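Separin (Saccharomyces cerevisiae, PDB 5U1T) cleaves the cohesin subunit MCD1/SCC1 at the onset of anaphase as a caspase-like cysteine protease, is held inactive by securin for most of the cell cycle, and promotes spindle elongation. Local coordinates at residues Thr332-Gly337 with Ser379-Asp384; Asn619-Ser624 with Tyr653-Met658; Tyr648-Tyr653 with Ala687-Asn692. All coordinates share one frame; numbering follows the deposited sequence.

Contact 1: Thr332-Gly337 with Ser379-Asp384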
loop_
_atom_site.group_PDB
_atom_site.type_symbol
_atom_site.label_atom_id
_atom_site.label_comp_id
_atom_site.label_asym_id
_atom_site.label_seq_id
_atom_site.Cartn_x
_atom_site.Cartn_y
_atom_site.Cartn_z
ATOM N N THR A 332 -27.760 42.411 49.554
ATOM C CA THR A 332 -28.395 43.726 49.502
ATOM C C THR A 332 -28.103 44.397 48.160
ATOM O O THR A 332 -28.925 45.161 47.660
ATOM C CB THR A 332 -27.937 44.661 50.655
ATOM O OG1 THR A 332 -28.015 43.967 51.903
ATOM C CG2 THR A 332 -28.821 45.910 50.729
ATOM N N ILE A 333 -26.943 44.107 47.573
ATOM C CA ILE A 333 -26.597 44.699 46.281
ATOM C C ILE A 333 -27.584 44.259 45.203
ATOM O O ILE A 333 -28.110 45.099 44.468
ATOM C CB ILE A 333 -25.160 44.348 45.841
ATOM C CG1 ILE A 333 -24.148 44.971 46.806
ATOM C CG2 ILE A 333 -24.905 44.826 44.419
ATOM C CD1 ILE A 333 -22.819 45.340 46.186
ATOM N N ARG A 334 -27.841 42.953 45.119
ATOM C CA ARG A 334 -28.848 42.423 44.200
ATOM C C ARG A 334 -30.194 43.091 44.453
ATOM O O ARG A 334 -30.821 43.612 43.524
ATOM C CB ARG A 334 -28.984 40.901 44.336
ATOM C CG ARG A 334 -28.374 40.130 43.181
ATOM C CD ARG A 334 -28.933 38.713 43.070
ATOM N NE ARG A 334 -29.717 38.528 41.848
ATOM C CZ ARG A 334 -31.015 38.244 41.827
ATOM N NH1 ARG A 334 -31.680 38.100 42.963
ATOM N NH2 ARG A 334 -31.650 38.099 40.669
ATOM N N LEU A 335 -30.612 43.081 45.720
ATOM C CA LEU A 335 -31.891 43.648 46.157
ATOM C C LEU A 335 -32.100 45.069 45.672
ATOM O O LEU A 335 -33.123 45.393 45.071
ATOM C CB LEU A 335 -31.979 43.615 47.679
ATOM C CG LEU A 335 -32.315 42.230 48.211
ATOM C CD1 LEU A 335 -31.910 42.082 49.674
ATOM C CD2 LEU A 335 -33.802 41.940 47.988
ATOM N N GLU A 336 -31.108 45.906 45.940
ATOM C CA GLU A 336 -31.142 47.307 45.561
ATOM C C GLU A 336 -31.198 47.484 44.055
ATOM O O GLU A 336 -31.808 48.429 43.560
ATOM C CB GLU A 336 -29.925 48.018 46.131
ATOM C CG GLU A 336 -29.942 48.052 47.638
ATOM C CD GLU A 336 -30.935 49.054 48.153
ATOM O OE1 GLU A 336 -30.654 50.252 47.943
ATOM O OE2 GLU A 336 -31.982 48.660 48.741
ATOM N N GLY A 337 -30.561 46.566 43.337
ATOM C CA GLY A 337 -30.578 46.585 41.891
ATOM C C GLY A 337 -29.993 47.868 41.346
ATOM O O GLY A 337 -30.634 48.577 40.579
ATOM N N SER A 379 -23.002 34.522 41.648
ATOM C CA SER A 379 -23.256 34.055 40.287
ATOM C C SER A 379 -24.490 34.733 39.711
ATOM O O SER A 379 -24.555 35.057 38.524
ATOM C CB SER A 379 -23.420 32.533 40.257
ATOM O OG SER A 379 -24.495 32.104 41.069
ATOM N N GLU A 380 -25.466 34.952 40.580
ATOM C CA GLU A 380 -26.683 35.642 40.203
ATOM C C GLU A 380 -26.395 37.094 39.828
ATOM O O GLU A 380 -27.046 37.651 38.944
ATOM C CB GLU A 380 -27.704 35.566 41.341
ATOM C CG GLU A 380 -28.396 34.224 41.429
ATOM C CD GLU A 380 -28.973 33.803 40.087
ATOM O OE1 GLU A 380 -28.719 32.654 39.651
ATOM O OE2 GLU A 380 -29.677 34.626 39.460
ATOM N N ILE A 381 -25.421 37.703 40.497
ATOM C CA ILE A 381 -25.024 39.063 40.168
ATOM C C ILE A 381 -24.488 39.116 38.742
ATOM O O ILE A 381 -24.848 39.999 37.964
ATOM C CB ILE A 381 -23.962 39.607 41.156
ATOM C CG1 ILE A 381 -24.619 40.014 42.478
ATOM C CG2 ILE A 381 -23.235 40.798 40.556
ATOM C CD1 ILE A 381 -24.954 41.488 42.568
ATOM N N CYS A 382 -23.648 38.146 38.397
ATOM C CA CYS A 382 -23.070 38.085 37.062
ATOM C C CYS A 382 -24.127 37.967 35.978
ATOM O O CYS A 382 -23.978 38.541 34.913
ATOM C CB CYS A 382 -22.088 36.928 36.965
ATOM S SG CYS A 382 -20.671 37.166 38.036
ATOM N N ILE A 383 -25.205 37.244 36.242
ATOM C CA ILE A 383 -26.278 37.154 35.263
ATOM C C ILE A 383 -27.109 38.454 35.200
ATOM O O ILE A 383 -27.611 38.819 34.136
ATOM C CB ILE A 383 -27.176 35.945 35.562
ATOM C CG1 ILE A 383 -26.322 34.682 35.621
ATOM C CG2 ILE A 383 -28.259 35.789 34.510
ATOM C CD1 ILE A 383 -27.083 33.471 36.028
ATOM N N ASP A 384 -27.235 39.167 36.319
ATOM C CA ASP A 384 -27.923 40.460 36.325
ATOM C C ASP A 384 -27.140 41.496 35.524
ATOM O O ASP A 384 -27.703 42.452 35.002
ATOM C CB ASP A 384 -28.115 40.975 37.754
ATOM C CG ASP A 384 -29.143 40.176 38.546
ATOM O OD1 ASP A 384 -29.710 39.208 38.004
ATOM O OD2 ASP A 384 -29.380 40.512 39.727
#

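Contact 2: Asn619-Ser624 with Tyr653-Met658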
loop_
_atom_site.group_PDB
_atom_site.type_symbol
_atom_site.label_atom_id
_atom_site.label_comp_id
_atom_site.label_asym_id
_atom_site.label_seq_id
_atom_site.Cartn_x
_atom_site.Cartn_y
_atom_site.Cartn_z
ATOM N N ASN A 619 -8.373 2.113 -8.927
ATOM C CA ASN A 619 -7.946 2.733 -10.170
ATOM C C ASN A 619 -9.151 3.297 -10.936
ATOM O O ASN A 619 -9.316 3.064 -12.117
ATOM C CB ASN A 619 -7.151 1.734 -11.041
ATOM C CG ASN A 619 -6.067 0.970 -10.251
ATOM O OD1 ASN A 619 -5.047 1.544 -9.844
ATOM N ND2 ASN A 619 -6.285 -0.333 -10.047
ATOM N N PHE A 620 -10.005 4.042 -10.251
ATOM C CA PHE A 620 -11.132 4.689 -10.912
ATOM C C PHE A 620 -10.661 6.068 -11.322
ATOM O O PHE A 620 -11.326 7.063 -11.037
ATOM C CB PHE A 620 -12.352 4.800 -9.993
ATOM C CG PHE A 620 -13.164 3.544 -9.870
ATOM C CD1 PHE A 620 -12.591 2.292 -9.992
ATOM C CD2 PHE A 620 -14.522 3.618 -9.613
ATOM C CE1 PHE A 620 -13.364 1.136 -9.857
ATOM C CE2 PHE A 620 -15.289 2.465 -9.479
ATOM C CZ PHE A 620 -14.707 1.227 -9.601
ATOM N N ASP A 621 -9.512 6.122 -11.982
ATOM C CA ASP A 621 -8.746 7.354 -12.129
ATOM C C ASP A 621 -9.513 8.526 -12.773
ATOM O O ASP A 621 -9.216 9.691 -12.494
ATOM C CB ASP A 621 -7.465 7.059 -12.926
ATOM C CG ASP A 621 -6.693 5.848 -12.381
ATOM O OD1 ASP A 621 -6.620 5.673 -11.144
ATOM O OD2 ASP A 621 -6.158 5.052 -13.192
ATOM N N LYS A 622 -10.492 8.225 -13.622
ATOM C CA LYS A 622 -11.296 9.254 -14.273
ATOM C C LYS A 622 -12.165 9.979 -13.234
ATOM O O LYS A 622 -12.144 11.212 -13.121
ATOM C CB LYS A 622 -12.169 8.623 -15.356
ATOM C CG LYS A 622 -12.860 9.586 -16.295
ATOM C CD LYS A 622 -13.695 8.812 -17.306
ATOM C CE LYS A 622 -13.513 9.321 -18.737
ATOM N NZ LYS A 622 -14.185 10.649 -19.025
ATOM N N LEU A 623 -12.926 9.183 -12.486
ATOM C CA LEU A 623 -13.741 9.667 -11.378
ATOM C C LEU A 623 -12.866 10.387 -10.365
ATOM O O LEU A 623 -13.212 11.464 -9.897
ATOM C CB LEU A 623 -14.502 8.508 -10.710
ATOM C CG LEU A 623 -15.657 7.974 -11.564
ATOM C CD1 LEU A 623 -16.307 6.752 -10.942
ATOM C CD2 LEU A 623 -16.672 9.063 -11.808
ATOM N N SER A 624 -11.720 9.801 -10.046
ATOM C CA SER A 624 -10.780 10.467 -9.157
ATOM C C SER A 624 -10.450 11.891 -9.626
ATOM O O SER A 624 -10.486 12.828 -8.828
ATOM C CB SER A 624 -9.500 9.635 -9.010
ATOM O OG SER A 624 -9.710 8.541 -8.133
ATOM N N TYR A 653 -3.445 11.260 -12.269
ATOM C CA TYR A 653 -2.723 11.619 -13.485
ATOM C C TYR A 653 -1.652 10.574 -13.813
ATOM O O TYR A 653 -1.570 10.081 -14.943
ATOM C CB TYR A 653 -2.086 12.999 -13.343
ATOM C CG TYR A 653 -3.064 14.128 -13.517
ATOM C CD1 TYR A 653 -4.191 13.971 -14.310
ATOM C CD2 TYR A 653 -2.866 15.354 -12.887
ATOM C CE1 TYR A 653 -5.098 15.002 -14.474
ATOM C CE2 TYR A 653 -3.774 16.398 -13.045
ATOM C CZ TYR A 653 -4.887 16.218 -13.840
ATOM O OH TYR A 653 -5.792 17.242 -14.001
ATOM N N LEU A 654 -0.850 10.231 -12.810
ATOM C CA LEU A 654 0.187 9.225 -12.954
ATOM C C LEU A 654 -0.391 7.867 -13.351
ATOM O O LEU A 654 0.110 7.235 -14.275
ATOM C CB LEU A 654 0.990 9.099 -11.665
ATOM C CG LEU A 654 1.807 10.322 -11.243
ATOM C CD1 LEU A 654 2.302 10.131 -9.830
ATOM C CD2 LEU A 654 2.974 10.575 -12.153
ATOM N N SER A 655 -1.446 7.412 -12.690
ATOM C CA SER A 655 -2.014 6.124 -13.061
ATOM C C SER A 655 -2.498 6.125 -14.521
ATOM O O SER A 655 -2.496 5.089 -15.190
ATOM C CB SER A 655 -3.148 5.748 -12.119
ATOM O OG SER A 655 -3.599 4.423 -12.335
ATOM N N LEU A 656 -2.885 7.286 -15.031
ATOM C CA LEU A 656 -3.335 7.352 -16.416
ATOM C C LEU A 656 -2.204 7.786 -17.368
ATOM O O LEU A 656 -2.445 8.129 -18.538
ATOM C CB LEU A 656 -4.543 8.279 -16.537
ATOM C CG LEU A 656 -5.792 7.582 -16.013
ATOM C CD1 LEU A 656 -7.029 8.443 -16.164
ATOM C CD2 LEU A 656 -5.997 6.230 -16.661
ATOM N N TYR A 657 -0.973 7.728 -16.854
ATOM C CA TYR A 657 0.244 8.156 -17.564
ATOM C C TYR A 657 0.073 9.533 -18.216
ATOM O O TYR A 657 0.568 9.800 -19.307
ATOM C CB TYR A 657 0.687 7.093 -18.595
ATOM C CG TYR A 657 1.323 5.876 -17.936
ATOM C CD1 TYR A 657 0.544 4.806 -17.500
ATOM C CD2 TYR A 657 2.692 5.814 -17.725
ATOM C CE1 TYR A 657 1.113 3.718 -16.900
ATOM C CE2 TYR A 657 3.270 4.722 -17.124
ATOM C CZ TYR A 657 2.480 3.678 -16.708
ATOM O OH TYR A 657 3.065 2.587 -16.088
ATOM N N MET A 658 -0.624 10.417 -17.514
ATOM C CA MET A 658 -0.703 11.797 -17.939
ATOM C C MET A 658 0.466 12.545 -17.319
ATOM O O MET A 658 0.303 13.330 -16.397
ATOM C CB MET A 658 -2.036 12.412 -17.548
ATOM C CG MET A 658 -3.252 11.601 -17.957
ATOM S SD MET A 658 -4.749 12.554 -17.628
ATOM C CE MET A 658 -6.007 11.315 -17.819
#

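Contact 3: Tyr648-Tyr653 with Ala687-Asn692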
loop_
_atom_site.group_PDB
_atom_site.type_symbol
_atom_site.label_atom_id
_atom_site.label_comp_id
_atom_site.label_asym_id
_atom_site.label_seq_id
_atom_site.Cartn_x
_atom_site.Cartn_y
_atom_site.Cartn_z
ATOM N N TYR A 648 -4.320 13.235 -4.434
ATOM C CA TYR A 648 -4.988 12.134 -5.124
ATOM C C TYR A 648 -5.189 12.450 -6.609
ATOM O O TYR A 648 -5.313 11.536 -7.429
ATOM C CB TYR A 648 -6.322 11.793 -4.449
ATOM C CG TYR A 648 -6.178 10.817 -3.301
ATOM C CD1 TYR A 648 -5.774 9.506 -3.532
ATOM C CD2 TYR A 648 -6.439 11.201 -1.984
ATOM C CE1 TYR A 648 -5.635 8.605 -2.503
ATOM C CE2 TYR A 648 -6.301 10.298 -0.935
ATOM C CZ TYR A 648 -5.901 9.002 -1.203
ATOM O OH TYR A 648 -5.761 8.080 -0.187
ATOM N N LEU A 649 -5.203 13.733 -6.952
ATOM C CA LEU A 649 -5.258 14.134 -8.348
ATOM C C LEU A 649 -3.935 13.756 -9.043
ATOM O O LEU A 649 -3.912 13.304 -10.194
ATOM C CB LEU A 649 -5.532 15.633 -8.455
ATOM C CG LEU A 649 -5.651 16.286 -9.829
ATOM C CD1 LEU A 649 -6.689 15.593 -10.705
ATOM C CD2 LEU A 649 -5.997 17.745 -9.635
ATOM N N LEU A 650 -2.843 13.943 -8.305
ATOM C CA LEU A 650 -1.501 13.637 -8.771
ATOM C C LEU A 650 -1.362 12.144 -9.080
ATOM O O LEU A 650 -0.910 11.768 -10.160
ATOM C CB LEU A 650 -0.463 14.081 -7.726
ATOM C CG LEU A 650 1.011 13.918 -8.099
ATOM C CD1 LEU A 650 1.216 14.295 -9.562
ATOM C CD2 LEU A 650 1.932 14.734 -7.186
ATOM N N GLU A 651 -1.773 11.304 -8.134
ATOM C CA GLU A 651 -1.697 9.866 -8.303
ATOM C C GLU A 651 -2.596 9.399 -9.445
ATOM O O GLU A 651 -2.276 8.428 -10.117
ATOM C CB GLU A 651 -2.060 9.160 -6.997
ATOM C CG GLU A 651 -1.184 9.567 -5.809
ATOM C CD GLU A 651 0.157 8.821 -5.758
ATOM O OE1 GLU A 651 0.237 7.820 -5.003
ATOM O OE2 GLU A 651 1.130 9.227 -6.462
ATOM N N ALA A 652 -3.698 10.096 -9.691
ATOM C CA ALA A 652 -4.611 9.720 -10.768
ATOM C C ALA A 652 -4.034 10.074 -12.142
ATOM O O ALA A 652 -4.133 9.284 -13.074
ATOM C CB ALA A 652 -5.967 10.381 -10.577
ATOM N N TYR A 653 -3.445 11.260 -12.269
ATOM C CA TYR A 653 -2.723 11.619 -13.485
ATOM C C TYR A 653 -1.652 10.574 -13.813
ATOM O O TYR A 653 -1.570 10.081 -14.943
ATOM C CB TYR A 653 -2.086 12.999 -13.343
ATOM C CG TYR A 653 -3.064 14.128 -13.517
ATOM C CD1 TYR A 653 -4.191 13.971 -14.310
ATOM C CD2 TYR A 653 -2.866 15.354 -12.887
ATOM C CE1 TYR A 653 -5.098 15.002 -14.474
ATOM C CE2 TYR A 653 -3.774 16.398 -13.045
ATOM C CZ TYR A 653 -4.887 16.218 -13.840
ATOM O OH TYR A 653 -5.792 17.242 -14.001
ATOM N N ALA A 687 4.574 14.012 0.742
ATOM C CA ALA A 687 5.732 13.192 0.396
ATOM C C ALA A 687 5.315 11.925 -0.345
ATOM O O ALA A 687 5.962 11.509 -1.299
ATOM C CB ALA A 687 6.534 12.838 1.651
ATOM N N SER A 688 4.226 11.316 0.094
ATOM C CA SER A 688 3.789 10.079 -0.512
ATOM C C SER A 688 3.503 10.260 -2.007
ATOM O O SER A 688 3.777 9.373 -2.807
ATOM C CB SER A 688 2.552 9.549 0.209
ATOM O OG SER A 688 2.402 8.156 0.009
ATOM N N SER A 689 2.973 11.417 -2.380
ATOM C CA SER A 689 2.564 11.642 -3.757
ATOM C C SER A 689 3.754 11.851 -4.686
ATOM O O SER A 689 3.653 11.634 -5.895
ATOM C CB SER A 689 1.634 12.850 -3.848
ATOM O OG SER A 689 2.317 14.029 -3.478
ATOM N N LEU A 690 4.870 12.285 -4.119
ATOM C CA LEU A 690 6.036 12.619 -4.915
ATOM C C LEU A 690 6.936 11.428 -5.189
ATOM O O LEU A 690 8.029 11.589 -5.687
ATOM C CB LEU A 690 6.843 13.704 -4.220
ATOM C CG LEU A 690 6.160 15.066 -4.201
ATOM C CD1 LEU A 690 7.035 16.117 -3.536
ATOM C CD2 LEU A 690 5.787 15.482 -5.625
ATOM N N ILE A 691 6.478 10.229 -4.884
ATOM C CA ILE A 691 7.383 9.100 -4.910
ATOM C C ILE A 691 7.519 8.467 -6.308
ATOM O O ILE A 691 8.624 8.124 -6.708
ATOM C CB ILE A 691 6.948 8.058 -3.863
ATOM C CG1 ILE A 691 7.274 8.587 -2.462
ATOM C CG2 ILE A 691 7.633 6.719 -4.086
ATOM C CD1 ILE A 691 6.825 7.685 -1.337
ATOM N N ASN A 692 6.416 8.355 -7.046
ATOM C CA ASN A 692 6.356 7.787 -8.408
ATOM C C ASN A 692 7.559 8.011 -9.364
ATOM O O ASN A 692 8.030 9.136 -9.502
ATOM C CB ASN A 692 5.101 8.335 -9.074
ATOM C CG ASN A 692 4.614 7.473 -10.204
ATOM O OD1 ASN A 692 5.302 7.295 -11.203
ATOM N ND2 ASN A 692 3.405 6.950 -10.068
#

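Contact 1: Thr332-Gly337 with Ser379-Asp384
D384 OD1 is gripped by two arginines: R334 from the facing helix, and R162 through a salt bridge from outside the two segments. The bond from R334 NH2 to D384 OD1 is weak and long at 3.5 Å, but nearly straight, with the oxygen at the guanidinium edge and in its plane. The other half of the salt bridge runs from R334 NE to D384 OD2, 2.9 Å long but strongly bent, so it too is weak as a hydrogen bond. The guanidinium and carboxylate planes are 41° apart. The R334 chain reaches over to the facing helix and bends at chi3 (114°), which turns the guanidinium onto the carboxylate. The stem of E380 lies alongside: its CB is 3.6 Å from R334 NE. E380 OE2 stays 4.2 Å from R334 NH2 with no N-H aimed at it, and bridges to R162 instead. R334 NH1 is held by E155, so this is a network of alternating charges. Replacing R334 by a methionine would probably leave E155 without this salt-bridge partner and D384 with R162 as its main mate. Below the charges the contact is apolar. I381 CD1 packs 3.7 Å from R334 CG and 3.8 Å from I333 CG2, and the two isoleucines cross at about a right angle. Helices 319-336 and 365-384 run nearly the same way here, 29° apart with axes 10.4 Å apart, and helix 342-357 comes between them in sequence. Such near-parallel packing of next-but-one helices is characteristic of alpha-solenoid-like arrays and fits the helical domain of this protein.

Contact 2: Asn619-Ser624 with Tyr653-Met658
At the Schellman motif that ends helix 642-655, S655 and L656 meet D621, in the first turn of helix 621-633. Y657 is its C-prime residue with positive phi, and M658 N returns to Y653 O in a bond of 2.8 Å. The segment facing it is also a helix junction: N619 closes another Schellman motif, F620 is the N-cap of helix 621-633, and D621 follows at once. One hydrogen bond joins the two sides, from S655 OG to D621 OD2 at 2.8 Å. S655 OG stands anti to its own backbone N (chi1 -172°), and this turns the hydroxyl to the aspartate. It meets OD2 from above the carboxylate plane, 42° out of it. Beside this bond L656 lies against the aspartate stem, with its CD1 3.5 Å from D621 CB. L656 also touches Y895, F896 and L905, and Y895 OH bonds to K622 N. The carboxylate is buried, and the serine gives it a neutral donor. Its place in the first turn, near the positive end of the helix dipole, is likely to favour the charged form of D621.

Contact 3: Tyr648-Tyr653 with Ala687-Asn692
L650 and E651 of helix 642-655 reach across to S689 of segment 687-692, as neighbours in an array of packed helices. Helix 659-672 lies between the two in sequence and also covers L650 with A662 and M665. The two side chains meet S689 differently. L650 has CG anti to the backbone N (chi1 -176°), and this carries its CD2 branch over the serine. That methyl is 3.8 Å from S689 OG and also 3.8 Å from S689 O, and it touches L690 CD2 at 4.2 Å. The S689 hydroxyl is also bonded, to H686 O in its own helix. E651 lies next to the leucine and bends at chi2 (-82°), which brings its carboxylate beside the backbone of the facing helix. E651 OE2 comes to 3.5 Å from S689 O. Both oxygens are acceptors, so this approach is not a bond, and alone would probably be unfavourable. A lysine of helix 729-752 probably offsets it: K741 NZ forms a salt bridge with E651 OE1 and hydrogen-bonds to S688 O, which lies 4.4 Å from that same E651 OE1.

Contacts 2 and 3 sit in the middle of the chain, with centres about 10 Å apart. They use the same helix, 642-655, and share Y653. Contact 2 takes the end of that helix to helix 621-633, and contact 3 takes its body to helix 680-689. They also touch, L654 CD1 lying 3.4 Å from N692 ND2. Contact 1 is in a distant part of the helical region, its centre 63 to 68 Å from theirs, and it is only partly buried. Its chemistry differs accordingly: one salt bridge crosses between the helices. Contact 2 is buried and pairs one serine-to-carboxylate bond with leucine packing. Contact 3, also buried, is held by leucine packing, and its charge is met by a third helix.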